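Local coordinates for fimbria adhesin protein (Klebsiella pneumoniae, PDB 3U4K), which is a fimbrial adhesin whose receptor-binding domain, the part present here, binds human collagen V and so probably mediates attachment of the bacterium to host tissue, at residues Ile54-Tyr68 against Ser127-Lys141. Numbering follows the deposited sequence.
Sequences IATKTWTMPDNNTIY and SFRLAGSTFTLDIIK. Unlike the reference sequence in segment 127-141: Ala131 (reference Val).
Ala55, Lys57, Trp59 and Met61 form hydrogen-bonded pairs with Ile139, Leu137, Phe135 and Ser133, so that strands 55-61 and 133-141 run antiparallel, 157° between their directions. A classic beta bulge opens the pairing: Ile54 and Ala55 both face Ile139, whose O accepts from Ile54 N at 2.7 Å.

The tightly packed face carries the apolar chains. Trp59, CG anti to the carbonyl carbon (chi1 -56°), turns the edge of its indole to the neighbouring strand, where Leu137 CB meets CZ3 in the ring plane at 3.9 Å; Lys57 CG of its own strand lies over one face. Next along, selenomethionine Met61 curls over Ser133, its CE in van der Waals contact with Ser133 OG at 3.4 Å, a hydroxyl hydrogen-bonded to Ala131 O and to Arg109.

The other face is a more solvent-exposed row of threonines. Thr58 OG1 and Thr136 OG1 share a hydrogen bond of 2.6 Å, the methyls of Thr60 and Thr134 touch, and Thr56 OG1 gives its proton to Asp138 OD1 at 2.7 Å, while OD2 of that carboxylate is bridged to Arg106.

Past Met61 and Ser133 the continuous pairing stops and side chains grip backbone atoms. Gly132 N reaches Asp63 OD1 at 3.1 Å from above the carboxylate plane, and Arg129, its chain bent at chi3 (-65°), brings NH1 to Asn64 O at 2.9 Å, with a weak, long salt bridge to Asp63. Leu130 CD1 then sits over the Tyr68 ring face in a CH-pi contact, and backbone pairing resumes with Tyr68 N bonded to Phe128 O at 2.9 Å.

Within the jelly-roll barrel, strand 133-141 lies between 55-61 and 103-111; Phe135 packs on Phe107 and Ile35, Met61 on Tyr33 and Leu166, and at the far end Tyr68 and Phe128 join the small sheet of strands 26-28, 67-71 and 128-129.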
# COMPACT_ATOMS: atom_id res chain seq x y z
N ILE A 54 7.35 -12.42 -5.86
CA ILE A 54 6.52 -13.26 -6.71
C ILE A 54 5.98 -12.41 -7.86
O ILE A 54 6.10 -12.79 -9.02
CB ILE A 54 5.34 -13.87 -5.93
CG1 ILE A 54 5.84 -14.62 -4.69
CG2 ILE A 54 4.52 -14.79 -6.83
CD1 ILE A 54 4.75 -14.93 -3.68
N ALA A 55 5.39 -11.28 -7.50
CA ALA A 55 4.86 -10.32 -8.47
C ALA A 55 4.89 -8.90 -7.91
O ALA A 55 4.80 -8.70 -6.70
CB ALA A 55 3.46 -10.71 -8.89
N THR A 56 5.03 -7.93 -8.81
CA THR A 56 5.07 -6.52 -8.44
C THR A 56 4.24 -5.68 -9.40
O THR A 56 4.11 -6.02 -10.58
CB THR A 56 6.53 -6.00 -8.35
OG1 THR A 56 6.54 -4.67 -7.82
CG2 THR A 56 7.21 -6.00 -9.72
N LYS A 57 3.67 -4.59 -8.90
CA LYS A 57 2.94 -3.64 -9.75
C LYS A 57 3.12 -2.20 -9.28
O LYS A 57 3.09 -1.93 -8.07
CB LYS A 57 1.46 -4.00 -9.84
CG LYS A 57 0.79 -3.49 -11.11
CD LYS A 57 -0.59 -4.10 -11.30
CE LYS A 57 -0.94 -4.24 -12.77
NZ LYS A 57 -0.82 -2.96 -13.52
N THR A 58 3.28 -1.30 -10.24
CA THR A 58 3.55 0.11 -9.94
C THR A 58 2.57 1.05 -10.64
O THR A 58 2.39 0.99 -11.86
CB THR A 58 5.01 0.48 -10.30
OG1 THR A 58 5.89 -0.13 -9.35
CG2 THR A 58 5.23 1.98 -10.27
N TRP A 59 1.92 1.90 -9.85
CA TRP A 59 1.08 2.96 -10.37
C TRP A 59 1.74 4.29 -10.16
O TRP A 59 2.38 4.52 -9.14
CB TRP A 59 -0.28 2.96 -9.69
CG TRP A 59 -1.00 1.65 -9.81
CD1 TRP A 59 -2.01 1.31 -10.71
CD2 TRP A 59 -0.80 0.45 -8.99
NE1 TRP A 59 -2.43 0.02 -10.51
CE2 TRP A 59 -1.75 -0.56 -9.50
CE3 TRP A 59 0.03 0.11 -7.93
CZ2 TRP A 59 -1.83 -1.83 -8.95
CZ3 TRP A 59 -0.06 -1.18 -7.39
CH2 TRP A 59 -0.97 -2.12 -7.89
N THR A 60 1.58 5.18 -11.14
CA THR A 60 2.13 6.53 -11.03
C THR A 60 1.01 7.56 -10.83
O THR A 60 -0.12 7.37 -11.31
CB THR A 60 2.98 6.92 -12.26
OG1 THR A 60 2.14 6.99 -13.42
CG2 THR A 60 4.09 5.90 -12.50
N MSE A 61 1.32 8.62 -10.10
CA MSE A 61 0.43 9.77 -9.99
C MSE A 61 1.17 10.96 -10.52
O MSE A 61 2.28 11.26 -10.07
CB MSE A 61 -0.07 10.02 -8.56
CG MSE A 61 1.03 9.92 -7.51
SE MSE A 61 0.19 9.79 -5.73
CE MSE A 61 0.90 8.02 -5.24
N PRO A 62 0.58 11.66 -11.51
CA PRO A 62 1.22 12.82 -12.11
C PRO A 62 1.39 13.95 -11.10
O PRO A 62 0.56 14.08 -10.19
CB PRO A 62 0.24 13.24 -13.22
CG PRO A 62 -1.08 12.69 -12.79
CD PRO A 62 -0.76 11.40 -12.09
N ASP A 63 2.45 14.74 -11.24
CA ASP A 63 2.67 15.87 -10.35
C ASP A 63 1.55 16.89 -10.58
O ASP A 63 1.27 17.28 -11.71
CB ASP A 63 4.05 16.49 -10.54
CG ASP A 63 4.73 16.81 -9.22
OD1 ASP A 63 4.02 17.09 -8.22
OD2 ASP A 63 5.98 16.78 -9.17
N ASN A 64 0.91 17.29 -9.48
CA ASN A 64 -0.39 17.93 -9.57
C ASN A 64 -0.44 19.28 -8.87
O ASN A 64 0.30 19.53 -7.93
CB ASN A 64 -1.44 17.01 -8.96
CG ASN A 64 -2.67 16.88 -9.83
OD1 ASN A 64 -3.79 17.03 -9.35
ND2 ASN A 64 -2.47 16.61 -11.12
N ASN A 65 -1.33 20.15 -9.35
CA ASN A 65 -1.57 21.44 -8.72
C ASN A 65 -2.64 21.40 -7.64
O ASN A 65 -2.82 22.37 -6.89
CB ASN A 65 -1.92 22.49 -9.78
CG ASN A 65 -0.70 23.01 -10.52
OD1 ASN A 65 0.42 22.98 -10.00
ND2 ASN A 65 -0.91 23.49 -11.75
N THR A 66 -3.34 20.26 -7.54
CA THR A 66 -4.45 20.09 -6.61
C THR A 66 -3.98 20.13 -5.16
O THR A 66 -2.94 19.55 -4.81
CB THR A 66 -5.20 18.76 -6.88
OG1 THR A 66 -5.43 18.62 -8.28
CG2 THR A 66 -6.55 18.74 -6.16
N ILE A 67 -4.76 20.82 -4.32
CA ILE A 67 -4.47 20.98 -2.90
C ILE A 67 -5.37 20.04 -2.09
O ILE A 67 -6.59 20.14 -2.17
CB ILE A 67 -4.69 22.44 -2.42
CG1 ILE A 67 -4.26 23.47 -3.48
CG2 ILE A 67 -4.03 22.68 -1.07
CD1 ILE A 67 -2.77 23.54 -3.78
N TYR A 68 -4.75 19.15 -1.33
CA TYR A 68 -5.50 18.17 -0.54
C TYR A 68 -5.70 18.63 0.90
O TYR A 68 -6.72 18.32 1.51
CB TYR A 68 -4.82 16.79 -0.58
CG TYR A 68 -4.71 16.21 -1.98
CD1 TYR A 68 -5.70 15.39 -2.50
CD2 TYR A 68 -3.61 16.50 -2.78
CE1 TYR A 68 -5.60 14.87 -3.78
CE2 TYR A 68 -3.50 15.99 -4.06
CZ TYR A 68 -4.49 15.17 -4.56
OH TYR A 68 -4.37 14.67 -5.83
N SER A 127 -0.65 25.35 2.56
CA SER A 127 -1.27 24.54 1.52
C SER A 127 -0.41 23.30 1.28
O SER A 127 0.83 23.36 1.38
CB SER A 127 -1.41 25.33 0.22
OG SER A 127 -2.53 26.20 0.27
N PHE A 128 -1.06 22.18 0.96
CA PHE A 128 -0.36 20.91 0.79
C PHE A 128 -0.81 20.17 -0.46
O PHE A 128 -2.00 19.84 -0.60
CB PHE A 128 -0.52 20.03 2.03
CG PHE A 128 0.02 20.65 3.29
CD1 PHE A 128 1.32 20.39 3.70
CD2 PHE A 128 -0.77 21.50 4.07
CE1 PHE A 128 1.82 20.96 4.87
CE2 PHE A 128 -0.27 22.07 5.23
CZ PHE A 128 1.03 21.80 5.63
N ARG A 129 0.14 19.91 -1.35
CA ARG A 129 -0.10 19.09 -2.54
C ARG A 129 0.45 17.68 -2.32
O ARG A 129 1.25 17.45 -1.41
CB ARG A 129 0.58 19.70 -3.77
CG ARG A 129 0.07 21.06 -4.20
CD ARG A 129 0.74 21.54 -5.48
NE ARG A 129 2.18 21.77 -5.33
CZ ARG A 129 3.14 20.98 -5.81
NH1 ARG A 129 2.84 19.87 -6.48
NH2 ARG A 129 4.41 21.30 -5.61
N LEU A 130 0.02 16.75 -3.17
CA LEU A 130 0.64 15.43 -3.24
C LEU A 130 1.71 15.44 -4.32
O LEU A 130 1.43 15.75 -5.48
CB LEU A 130 -0.38 14.34 -3.52
CG LEU A 130 -1.04 13.68 -2.31
CD1 LEU A 130 -2.16 12.76 -2.75
CD2 LEU A 130 -0.02 12.93 -1.46
N ALA A 131 2.94 15.12 -3.91
CA ALA A 131 4.09 15.09 -4.80
C ALA A 131 3.96 13.94 -5.77
O ALA A 131 3.78 12.79 -5.35
CB ALA A 131 5.37 14.97 -4.00
N GLY A 132 4.05 14.24 -7.06
CA GLY A 132 4.06 13.22 -8.11
C GLY A 132 5.00 12.10 -7.73
O GLY A 132 6.17 12.34 -7.39
N SER A 133 4.50 10.87 -7.77
CA SER A 133 5.26 9.71 -7.31
C SER A 133 4.76 8.41 -7.92
O SER A 133 3.78 8.38 -8.67
CB SER A 133 5.22 9.62 -5.78
OG SER A 133 3.88 9.63 -5.31
N THR A 134 5.47 7.33 -7.61
CA THR A 134 5.05 5.98 -7.94
C THR A 134 4.60 5.28 -6.67
O THR A 134 5.22 5.45 -5.62
CB THR A 134 6.18 5.14 -8.58
OG1 THR A 134 7.25 4.98 -7.63
CG2 THR A 134 6.71 5.79 -9.85
N PHE A 135 3.52 4.51 -6.76
CA PHE A 135 3.14 3.61 -5.67
C PHE A 135 3.38 2.18 -6.11
O PHE A 135 2.98 1.79 -7.21
CB PHE A 135 1.67 3.82 -5.26
CG PHE A 135 1.31 3.15 -3.96
CD1 PHE A 135 1.46 3.81 -2.75
CD2 PHE A 135 0.82 1.84 -3.95
CE1 PHE A 135 1.13 3.20 -1.55
CE2 PHE A 135 0.48 1.22 -2.76
CZ PHE A 135 0.64 1.90 -1.56
N THR A 136 4.03 1.39 -5.26
CA THR A 136 4.43 0.03 -5.62
C THR A 136 3.99 -1.03 -4.60
O THR A 136 4.34 -0.96 -3.42
CB THR A 136 5.95 -0.07 -5.88
OG1 THR A 136 6.30 0.79 -6.97
CG2 THR A 136 6.36 -1.50 -6.23
N LEU A 137 3.21 -2.00 -5.08
CA LEU A 137 2.82 -3.16 -4.30
C LEU A 137 3.71 -4.36 -4.64
O LEU A 137 3.92 -4.68 -5.81
CB LEU A 137 1.35 -3.51 -4.56
CG LEU A 137 0.76 -4.78 -3.94
CD1 LEU A 137 0.78 -4.74 -2.42
CD2 LEU A 137 -0.66 -5.02 -4.43
N ASP A 138 4.25 -4.99 -3.60
CA ASP A 138 5.10 -6.17 -3.75
C ASP A 138 4.45 -7.39 -3.12
O ASP A 138 4.05 -7.36 -1.96
CB ASP A 138 6.47 -5.94 -3.12
CG ASP A 138 7.40 -5.11 -4.00
OD1 ASP A 138 7.11 -4.96 -5.21
OD2 ASP A 138 8.42 -4.62 -3.48
N ILE A 139 4.36 -8.46 -3.90
CA ILE A 139 3.93 -9.76 -3.38
C ILE A 139 5.16 -10.62 -3.11
O ILE A 139 5.92 -10.96 -4.03
CB ILE A 139 2.94 -10.46 -4.33
CG1 ILE A 139 1.69 -9.59 -4.54
CG2 ILE A 139 2.53 -11.82 -3.77
CD1 ILE A 139 0.82 -10.01 -5.71
N ILE A 140 5.34 -10.97 -1.84
CA ILE A 140 6.54 -11.66 -1.36
C ILE A 140 6.21 -13.09 -0.94
O ILE A 140 5.15 -13.35 -0.37
CB ILE A 140 7.15 -10.91 -0.14
CG1 ILE A 140 7.29 -9.40 -0.41
CG2 ILE A 140 8.48 -11.54 0.30
CD1 ILE A 140 8.22 -9.02 -1.54
N LYS A 141 7.14 -14.01 -1.23
CA LYS A 141 7.05 -15.38 -0.74
C LYS A 141 7.55 -15.47 0.70
O LYS A 141 8.76 -15.37 0.95
CB LYS A 141 7.83 -16.32 -1.67
CG LYS A 141 7.56 -17.80 -1.43
CD LYS A 141 8.06 -18.65 -2.59
CE LYS A 141 7.78 -20.13 -2.37
NZ LYS A 141 8.06 -20.94 -3.59